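PDB 3QZ6: HpcH/HpaI aldolase from Desulfitobacterium hafniense, which belongs to the HpcH/HpaI aldolase/citrate lyase family and folds as a TIM barrel of eight parallel strands surrounded by helices. Local coordinates for residues S161-Q166 / Q207-G212; F92-V97 / E101-T106; K199-A204 / V226-Q231. All coordinates share one frame; numbering follows the deposited sequence.

Contact 1 (S161-Q166 / Q207-G212); sequences SILAVQ and QGVVKG
L163 lies against two side chains of 207-212, Q207 and V209, and presents its CB and carbonyl oxygen to both. Its CB is 4.0 Å from Q207 CG and 4.1 Å from V209 CG2, so the root of the leucine does the touching, while its chain runs inward to A204 and V171. V209 turns one branch to the helix end: CG1 is anti to the backbone N (chi1 166°), which sends CG2 over to L163, where it comes within 3.5 Å of L163 O. The same carbonyl oxygen has Q207 CB at 3.7 Å. These are van der Waals approaches, and no hydrogen bond links the two segments. The contact joins two neighbouring beta-alpha units of the TIM barrel. Helix 159-163 leads to strand 170-173, and helix 191-207 leads to strand 210-215. Backbone bonds of V210 to D169 and V171 lay the two strands side by side. Between helix 191-207 and its strand, G208 takes up positive phi in a Schellman motif; the chain turns there, and the CB atoms of Q207 before it and V209 after it both point toward 161-166. Q207 bends at chi2 (-58°), bringing its amide alongside A164 on the more open side of the contact. OE1 lies 3.5 Å from A164 CB and 3.7 Å from A164 CA, whereas the other end of the amide, NE2, is hydrogen-bonded to OD1 of D160, which helps to set the rotation of the amide.

Contact 2 (F92-V97 / E101-T106); sequences FMIPGV and ETMRET
V97 and selenomethionine M103 meet at the tight end of this contact, crossing at about a right angle. The M103 chain, bent at chi2 and again at chi3 (96°), carries CE between the branches of V97 and I94. CE is modelled 3.3 Å from V97 CG2, closer than carbon atoms usually come, so its exact placing is doubtful, and 3.7 Å from I94 CG2. I94 CG2 lies 4.1 Å from T102 CG2 as the two side chains slide past each other in opposite directions. I94 meets T106 tip to tip, I94 CD1 to T106 CG2 at 3.9 Å. T106 OG1, bonded within its own helix, donates to T102 O (2.9 Å), which T106 N reaches from the opposite face of its plane. On the looser polar side a water lies 2.7 Å from T102 OG1 and bonds weakly to G96 O, bridging loop and helix. The axes of strand 92-94 and helix 101-106 run nearly antiparallel at 156°, 11.0 Å apart, as in a beta-alpha unit of the TIM barrel. Backbone bonds of the strand reach V71 and M147 on its two neighbours, V97 and M103 rest on A148 of strand 145-150, and I162 of helix 159-163 covers both.

Contact 3 (K199-A204 / V226-Q231); sequences KVYRAA and VERGAQ
A Schellman motif ends helix 223-227 where the TIM barrel turns into its last strand, 232-237, and Y201 of helix 191-207 packs against this turn. G229, at positive phi, is the C-prime residue: A230 N bonds back to A225 O, and G229 N to V226 O (3.1 Å). The turn places R228 and A230 one after the other along the tyrosine. Y201 has CG beside its backbone N (chi1 -85°), which swings the ring out of its helix and across R228 at about a right angle. Only the aliphatic start of the arginine is used, R228 CB lying 4.1 Å from Y201 CD2, obliquely to the ring. The chain, extended from CG to NE, then takes the guanidinium on to partners other than the tyrosine. It forms a salt bridge with E198 through NE, makes a cation-pi contact with W224, and bonds through NH1 to W224 O. A further salt bridge, R228 NH1 to E227 OE1 at 3.2 Å, is weak as a hydrogen bond. At the far end of the ring the phenol hydroxyl is hydrogen-bonded to G212 O of strand 210-215, and A230 CB packs 3.8 Å from the same atom, Y201 OH.

Overall arrangement
The contacts lie on the run of the barrel from strand 91-94 to strand 232-237. Contacts 1 and 2, with centres about 12 Å apart, touch where the end of helix 159-163 and the loop after it pack on 92-97 and helix 100-110: I162 CG2 lies 3.7 Å from V97 CG1, and V165 CG1 3.9 Å from M103 CB. Contacts 1 and 3, with centres about 11 Å apart, alternate along the chain and share the unit of helix 191-207 and strand 210-215. A204 O and V209 N, 2.9 Å apart, probably form a hydrogen bond across the turn. Contacts 2 and 3 do not meet, their nearest atoms being about 9 Å apart; contact 1, which touches both, lies between them in the packing.

Contact 1 (S161-Q166 / Q207-G212)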
loop_
_atom_site.group_PDB
_atom_site.type_symbol
_atom_site.label_atom_id
_atom_site.label_comp_id
_atom_site.label_asym_id
_atom_site.label_seq_id
_atom_site.Cartn_x
_atom_site.Cartn_y
_atom_site.Cartn_z
ATOM N N SER A 161 -6.391 -30.489 -23.482
ATOM C CA SER A 161 -6.204 -31.506 -22.460
ATOM C C SER A 161 -6.188 -30.874 -21.061
ATOM O O SER A 161 -6.775 -31.391 -20.113
ATOM C CB SER A 161 -4.895 -32.252 -22.717
ATOM O OG SER A 161 -4.686 -33.260 -21.752
ATOM N N ILE A 162 -5.521 -29.743 -20.930
ATOM C CA ILE A 162 -5.456 -29.097 -19.626
ATOM C C ILE A 162 -6.835 -28.618 -19.174
ATOM O O ILE A 162 -7.244 -28.870 -18.041
ATOM C CB ILE A 162 -4.443 -27.944 -19.626
ATOM C CG1 ILE A 162 -3.035 -28.509 -19.839
ATOM C CG2 ILE A 162 -4.543 -27.136 -18.318
ATOM C CD1 ILE A 162 -1.965 -27.478 -20.143
ATOM N N LEU A 163 -7.561 -27.957 -20.070
ATOM C CA LEU A 163 -8.847 -27.355 -19.713
ATOM C C LEU A 163 -10.028 -28.329 -19.665
ATOM O O LEU A 163 -11.104 -27.966 -19.197
ATOM C CB LEU A 163 -9.173 -26.178 -20.638
ATOM C CG LEU A 163 -8.129 -25.061 -20.648
ATOM C CD1 LEU A 163 -8.614 -23.879 -21.486
ATOM C CD2 LEU A 163 -7.820 -24.617 -19.228
ATOM N N ALA A 164 -9.834 -29.557 -20.143
ATOM C CA ALA A 164 -10.904 -30.553 -20.118
ATOM C C ALA A 164 -11.027 -31.244 -18.760
ATOM O O ALA A 164 -11.997 -31.949 -18.503
ATOM C CB ALA A 164 -10.700 -31.605 -21.231
ATOM N N VAL A 165 -10.038 -31.053 -17.893
ATOM C CA VAL A 165 -10.079 -31.669 -16.573
ATOM C C VAL A 165 -11.284 -31.147 -15.798
ATOM O O VAL A 165 -11.501 -29.942 -15.711
ATOM C CB VAL A 165 -8.776 -31.418 -15.778
ATOM C CG1 VAL A 165 -8.925 -31.898 -14.353
ATOM C CG2 VAL A 165 -7.586 -32.131 -16.462
ATOM N N GLN A 166 -12.075 -32.062 -15.253
ATOM C CA GLN A 166 -13.247 -31.695 -14.469
ATOM C C GLN A 166 -12.828 -30.943 -13.200
ATOM O O GLN A 166 -11.929 -31.373 -12.475
ATOM C CB GLN A 166 -14.040 -32.945 -14.104
ATOM C CG GLN A 166 -15.288 -32.677 -13.277
ATOM C CD GLN A 166 -15.961 -33.965 -12.822
ATOM O OE1 GLN A 166 -15.556 -34.579 -11.829
ATOM N NE2 GLN A 166 -16.982 -34.389 -13.558
ATOM N N GLN A 207 -14.282 -26.059 -24.093
ATOM C CA GLN A 207 -14.352 -26.847 -22.867
ATOM C C GLN A 207 -15.298 -26.268 -21.817
ATOM O O GLN A 207 -15.452 -26.841 -20.742
ATOM C CB GLN A 207 -12.955 -27.019 -22.252
ATOM C CG GLN A 207 -11.912 -27.599 -23.204
ATOM C CD GLN A 207 -12.320 -28.955 -23.758
ATOM O OE1 GLN A 207 -13.000 -29.733 -23.085
ATOM N NE2 GLN A 207 -11.920 -29.237 -24.994
ATOM N N GLY A 208 -15.909 -25.124 -22.115
ATOM C CA GLY A 208 -16.818 -24.491 -21.174
ATOM C C GLY A 208 -16.116 -23.928 -19.944
ATOM O O GLY A 208 -16.628 -24.003 -18.828
ATOM N N VAL A 209 -14.945 -23.341 -20.162
ATOM C CA VAL A 209 -14.116 -22.799 -19.085
ATOM C C VAL A 209 -14.111 -21.263 -19.123
ATOM O O VAL A 209 -14.052 -20.663 -20.191
ATOM C CB VAL A 209 -12.676 -23.364 -19.193
ATOM C CG1 VAL A 209 -11.692 -22.587 -18.325
ATOM C CG2 VAL A 209 -12.662 -24.857 -18.839
ATOM N N VAL A 210 -14.178 -20.624 -17.958
ATOM C CA VAL A 210 -14.193 -19.168 -17.905
ATOM C C VAL A 210 -12.871 -18.581 -18.401
ATOM O O VAL A 210 -11.794 -19.096 -18.112
ATOM C CB VAL A 210 -14.507 -18.653 -16.481
ATOM C CG1 VAL A 210 -14.258 -17.154 -16.377
ATOM C CG2 VAL A 210 -15.936 -18.983 -16.098
ATOM N N LYS A 211 -12.963 -17.495 -19.151
ATOM C CA LYS A 211 -11.784 -16.836 -19.681
ATOM C C LYS A 211 -11.338 -15.694 -18.762
ATOM O O LYS A 211 -12.155 -14.891 -18.317
ATOM C CB LYS A 211 -12.069 -16.340 -21.104
ATOM C CG LYS A 211 -12.177 -17.493 -22.112
ATOM C CD LYS A 211 -12.666 -17.046 -23.486
ATOM C CE LYS A 211 -14.080 -16.489 -23.420
ATOM N NZ LYS A 211 -14.739 -16.562 -24.760
ATOM N N GLY A 212 -10.045 -15.651 -18.457
ATOM C CA GLY A 212 -9.497 -14.608 -17.603
ATOM C C GLY A 212 -8.426 -13.853 -18.361
ATOM O O GLY A 212 -7.978 -14.303 -19.415
#

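Contact 2 (F92-V97 / E101-T106)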
loop_
_atom_site.group_PDB
_atom_site.type_symbol
_atom_site.label_atom_id
_atom_site.label_comp_id
_atom_site.label_asym_id
_atom_site.label_seq_id
_atom_site.Cartn_x
_atom_site.Cartn_y
_atom_site.Cartn_z
ATOM N N PHE A 92 -7.759 -20.801 -5.973
ATOM C CA PHE A 92 -6.365 -20.679 -6.372
ATOM C C PHE A 92 -6.150 -20.242 -7.804
ATOM O O PHE A 92 -6.950 -20.528 -8.689
ATOM C CB PHE A 92 -5.684 -22.038 -6.202
ATOM C CG PHE A 92 -5.802 -22.589 -4.825
ATOM C CD1 PHE A 92 -5.064 -22.040 -3.786
ATOM C CD2 PHE A 92 -6.665 -23.641 -4.560
ATOM C CE1 PHE A 92 -5.188 -22.536 -2.497
ATOM C CE2 PHE A 92 -6.796 -24.142 -3.282
ATOM C CZ PHE A 92 -6.053 -23.597 -2.246
HETATM N N MSE A 93 -5.034 -19.560 -8.018
HETATM C CA MSE A 93 -4.461 -19.479 -9.345
HETATM C C MSE A 93 -3.240 -20.385 -9.316
HETATM O O MSE A 93 -2.319 -20.169 -8.523
HETATM C CB MSE A 93 -4.057 -18.048 -9.685
HETATM C CG MSE A 93 -3.399 -17.913 -11.059
HETATM SE SE MSE A 93 -3.147 -16.030 -11.587
HETATM C CE MSE A 93 -1.849 -15.547 -10.260
ATOM N N ILE A 94 -3.256 -21.424 -10.145
ATOM C CA ILE A 94 -2.155 -22.376 -10.208
ATOM C C ILE A 94 -1.185 -21.925 -11.300
ATOM O O ILE A 94 -1.560 -21.835 -12.468
ATOM C CB ILE A 94 -2.669 -23.797 -10.554
ATOM C CG1 ILE A 94 -3.803 -24.207 -9.602
ATOM C CG2 ILE A 94 -1.525 -24.808 -10.499
ATOM C CD1 ILE A 94 -3.372 -24.207 -8.131
ATOM N N PRO A 95 0.069 -21.644 -10.931
ATOM C CA PRO A 95 0.992 -21.034 -11.902
ATOM C C PRO A 95 1.641 -22.054 -12.830
ATOM O O PRO A 95 1.799 -23.208 -12.440
ATOM C CB PRO A 95 2.063 -20.403 -11.005
ATOM C CG PRO A 95 2.100 -21.319 -9.794
ATOM C CD PRO A 95 0.660 -21.748 -9.578
ATOM N N GLY A 96 2.008 -21.622 -14.037
ATOM C CA GLY A 96 2.749 -22.449 -14.971
ATOM C C GLY A 96 2.147 -23.825 -15.193
ATOM O O GLY A 96 2.852 -24.824 -15.144
ATOM N N VAL A 97 0.846 -23.890 -15.451
ATOM C CA VAL A 97 0.214 -25.191 -15.628
ATOM C C VAL A 97 0.623 -25.765 -16.972
ATOM O O VAL A 97 0.450 -25.115 -17.997
ATOM C CB VAL A 97 -1.306 -25.093 -15.583
ATOM C CG1 VAL A 97 -1.913 -26.466 -15.869
ATOM C CG2 VAL A 97 -1.750 -24.574 -14.223
ATOM N N GLU A 101 -2.410 -33.442 -15.667
ATOM C CA GLU A 101 -2.122 -34.077 -14.388
ATOM C C GLU A 101 -2.068 -33.055 -13.245
ATOM O O GLU A 101 -2.564 -33.311 -12.151
ATOM C CB GLU A 101 -0.834 -34.896 -14.452
ATOM C CG GLU A 101 -0.487 -35.579 -13.128
ATOM C CD GLU A 101 -1.652 -36.385 -12.543
ATOM O OE1 GLU A 101 -2.336 -37.102 -13.314
ATOM O OE2 GLU A 101 -1.882 -36.294 -11.312
ATOM N N THR A 102 -1.471 -31.896 -13.501
ATOM C CA THR A 102 -1.397 -30.852 -12.483
ATOM C C THR A 102 -2.797 -30.426 -12.051
ATOM O O THR A 102 -3.056 -30.215 -10.870
ATOM C CB THR A 102 -0.622 -29.636 -13.003
ATOM O OG1 THR A 102 0.733 -30.023 -13.266
ATOM C CG2 THR A 102 -0.634 -28.506 -11.983
HETATM N N MSE A 103 -3.697 -30.295 -13.019
HETATM C CA MSE A 103 -5.076 -29.934 -12.722
HETATM C C MSE A 103 -5.807 -31.057 -11.991
HETATM O O MSE A 103 -6.578 -30.800 -11.059
HETATM C CB MSE A 103 -5.823 -29.568 -14.004
HETATM C CG MSE A 103 -5.366 -28.269 -14.640
HETATM SE SE MSE A 103 -5.543 -26.734 -13.418
HETATM C CE MSE A 103 -3.809 -26.696 -12.754
ATOM N N ARG A 104 -5.581 -32.300 -12.407
ATOM C CA ARG A 104 -6.228 -33.414 -11.716
ATOM C C ARG A 104 -5.822 -33.434 -10.247
ATOM O O ARG A 104 -6.656 -33.642 -9.368
ATOM C CB ARG A 104 -5.917 -34.756 -12.387
ATOM C CG ARG A 104 -6.709 -34.974 -13.680
ATOM C CD ARG A 104 -6.642 -36.424 -14.151
ATOM N NE ARG A 104 -5.343 -36.745 -14.729
ATOM C CZ ARG A 104 -5.052 -36.621 -16.020
ATOM N NH1 ARG A 104 -3.839 -36.930 -16.460
ATOM N NH2 ARG A 104 -5.976 -36.180 -16.868
ATOM N N GLU A 105 -4.541 -33.194 -9.988
ATOM C CA GLU A 105 -4.030 -33.220 -8.625
ATOM C C GLU A 105 -4.552 -32.031 -7.813
ATOM O O GLU A 105 -4.891 -32.175 -6.638
ATOM C CB GLU A 105 -2.505 -33.241 -8.640
ATOM C CG GLU A 105 -1.875 -33.291 -7.264
ATOM C CD GLU A 105 -2.108 -34.615 -6.546
ATOM O OE1 GLU A 105 -2.719 -35.541 -7.135
ATOM O OE2 GLU A 105 -1.673 -34.724 -5.381
ATOM N N THR A 106 -4.621 -30.857 -8.434
ATOM C CA THR A 106 -5.214 -29.699 -7.769
ATOM C C THR A 106 -6.665 -29.976 -7.370
ATOM O O THR A 106 -7.071 -29.744 -6.229
ATOM C CB THR A 106 -5.186 -28.453 -8.651
ATOM O OG1 THR A 106 -3.832 -28.158 -9.020
ATOM C CG2 THR A 106 -5.761 -27.267 -7.880
HETATM O O HOH W 1 2.203 -28.138 -14.505
#

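Contact 3 (K199-A204 / V226-Q231)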
loop_
_atom_site.group_PDB
_atom_site.type_symbol
_atom_site.label_atom_id
_atom_site.label_comp_id
_atom_site.label_asym_id
_atom_site.label_seq_id
_atom_site.Cartn_x
_atom_site.Cartn_y
_atom_site.Cartn_z
ATOM N N LYS A 199 -5.536 -18.778 -29.034
ATOM C CA LYS A 199 -5.595 -20.237 -29.064
ATOM C C LYS A 199 -6.180 -20.759 -27.766
ATOM O O LYS A 199 -7.006 -21.665 -27.767
ATOM C CB LYS A 199 -4.213 -20.851 -29.285
ATOM C CG LYS A 199 -3.731 -20.816 -30.721
ATOM C CD LYS A 199 -2.328 -21.391 -30.846
ATOM C CE LYS A 199 -1.821 -21.285 -32.278
ATOM N NZ LYS A 199 -0.392 -21.667 -32.385
ATOM N N VAL A 200 -5.752 -20.187 -26.650
ATOM C CA VAL A 200 -6.247 -20.651 -25.363
ATOM C C VAL A 200 -7.725 -20.312 -25.184
ATOM O O VAL A 200 -8.502 -21.125 -24.684
ATOM C CB VAL A 200 -5.423 -20.071 -24.194
ATOM C CG1 VAL A 200 -6.106 -20.403 -22.855
ATOM C CG2 VAL A 200 -4.001 -20.619 -24.250
ATOM N N TYR A 201 -8.119 -19.115 -25.595
ATOM C CA TYR A 201 -9.522 -18.721 -25.485
ATOM C C TYR A 201 -10.444 -19.645 -26.307
ATOM O O TYR A 201 -11.532 -20.020 -25.863
ATOM C CB TYR A 201 -9.704 -17.258 -25.902
ATOM C CG TYR A 201 -9.433 -16.252 -24.791
ATOM C CD1 TYR A 201 -8.912 -16.645 -23.566
ATOM C CD2 TYR A 201 -9.724 -14.909 -24.973
ATOM C CE1 TYR A 201 -8.678 -15.714 -22.549
ATOM C CE2 TYR A 201 -9.490 -13.974 -23.978
ATOM C CZ TYR A 201 -8.965 -14.380 -22.770
ATOM O OH TYR A 201 -8.756 -13.435 -21.791
ATOM N N ARG A 202 -10.009 -20.027 -27.500
ATOM C CA ARG A 202 -10.808 -20.960 -28.300
ATOM C C ARG A 202 -10.984 -22.298 -27.584
ATOM O O ARG A 202 -12.069 -22.879 -27.601
ATOM C CB ARG A 202 -10.188 -21.170 -29.676
ATOM C CG ARG A 202 -10.373 -19.990 -30.607
ATOM C CD ARG A 202 -9.743 -20.271 -31.955
ATOM N NE ARG A 202 -8.878 -19.177 -32.361
ATOM C CZ ARG A 202 -7.598 -19.327 -32.667
ATOM N NH1 ARG A 202 -7.060 -20.530 -32.629
ATOM N NH2 ARG A 202 -6.866 -18.279 -33.019
ATOM N N ALA A 203 -9.924 -22.781 -26.941
ATOM C CA ALA A 203 -10.029 -24.020 -26.177
ATOM C C ALA A 203 -10.941 -23.851 -24.965
ATOM O O ALA A 203 -11.727 -24.743 -24.631
ATOM C CB ALA A 203 -8.646 -24.518 -25.750
ATOM N N ALA A 204 -10.838 -22.707 -24.295
ATOM C CA ALA A 204 -11.709 -22.436 -23.160
ATOM C C ALA A 204 -13.180 -22.495 -23.596
ATOM O O ALA A 204 -14.030 -23.063 -22.903
ATOM C CB ALA A 204 -11.375 -21.070 -22.544
ATOM N N VAL A 226 -12.330 -8.097 -22.543
ATOM C CA VAL A 226 -13.762 -7.901 -22.338
ATOM C C VAL A 226 -14.542 -8.140 -23.640
ATOM O O VAL A 226 -15.586 -8.800 -23.636
ATOM C CB VAL A 226 -14.052 -6.505 -21.751
ATOM C CG1 VAL A 226 -15.543 -6.181 -21.820
ATOM C CG2 VAL A 226 -13.537 -6.429 -20.298
ATOM N N GLU A 227 -14.020 -7.626 -24.751
ATOM C CA GLU A 227 -14.603 -7.888 -26.078
ATOM C C GLU A 227 -14.769 -9.382 -26.339
ATOM O O GLU A 227 -15.701 -9.814 -27.024
ATOM C CB GLU A 227 -13.696 -7.337 -27.181
ATOM C CG GLU A 227 -13.874 -5.878 -27.517
ATOM C CD GLU A 227 -12.991 -5.452 -28.679
ATOM O OE1 GLU A 227 -12.012 -6.172 -28.988
ATOM O OE2 GLU A 227 -13.279 -4.400 -29.286
ATOM N N ARG A 228 -13.842 -10.170 -25.809
ATOM C CA ARG A 228 -13.808 -11.592 -26.109
ATOM C C ARG A 228 -14.510 -12.454 -25.056
ATOM O O ARG A 228 -14.400 -13.673 -25.075
ATOM C CB ARG A 228 -12.363 -12.032 -26.343
ATOM C CG ARG A 228 -11.822 -11.518 -27.675
ATOM C CD ARG A 228 -10.311 -11.570 -27.765
ATOM N NE ARG A 228 -9.869 -11.099 -29.075
ATOM C CZ ARG A 228 -9.887 -9.826 -29.458
ATOM N NH1 ARG A 228 -10.323 -8.884 -28.628
ATOM N NH2 ARG A 228 -9.473 -9.491 -30.677
ATOM N N GLY A 229 -15.245 -11.812 -24.155
ATOM C CA GLY A 229 -16.093 -12.529 -23.218
ATOM C C GLY A 229 -15.384 -12.992 -21.955
ATOM O O GLY A 229 -15.892 -13.832 -21.221
ATOM N N ALA A 230 -14.197 -12.457 -21.705
ATOM C CA ALA A 230 -13.466 -12.790 -20.483
ATOM C C ALA A 230 -14.210 -12.246 -19.264
ATOM O O ALA A 230 -14.493 -11.052 -19.199
ATOM C CB ALA A 230 -12.079 -12.202 -20.545
ATOM N N GLN A 231 -14.526 -13.112 -18.301
ATOM C CA GLN A 231 -15.189 -12.663 -17.074
ATOM C C GLN A 231 -14.219 -12.405 -15.914
ATOM O O GLN A 231 -14.509 -11.592 -15.025
ATOM C CB GLN A 231 -16.230 -13.678 -16.611
ATOM C CG GLN A 231 -17.377 -13.933 -17.561
ATOM C CD GLN A 231 -18.282 -15.035 -17.040
ATOM O OE1 GLN A 231 -18.229 -16.171 -17.510
ATOM N NE2 GLN A 231 -19.104 -14.707 -16.037
#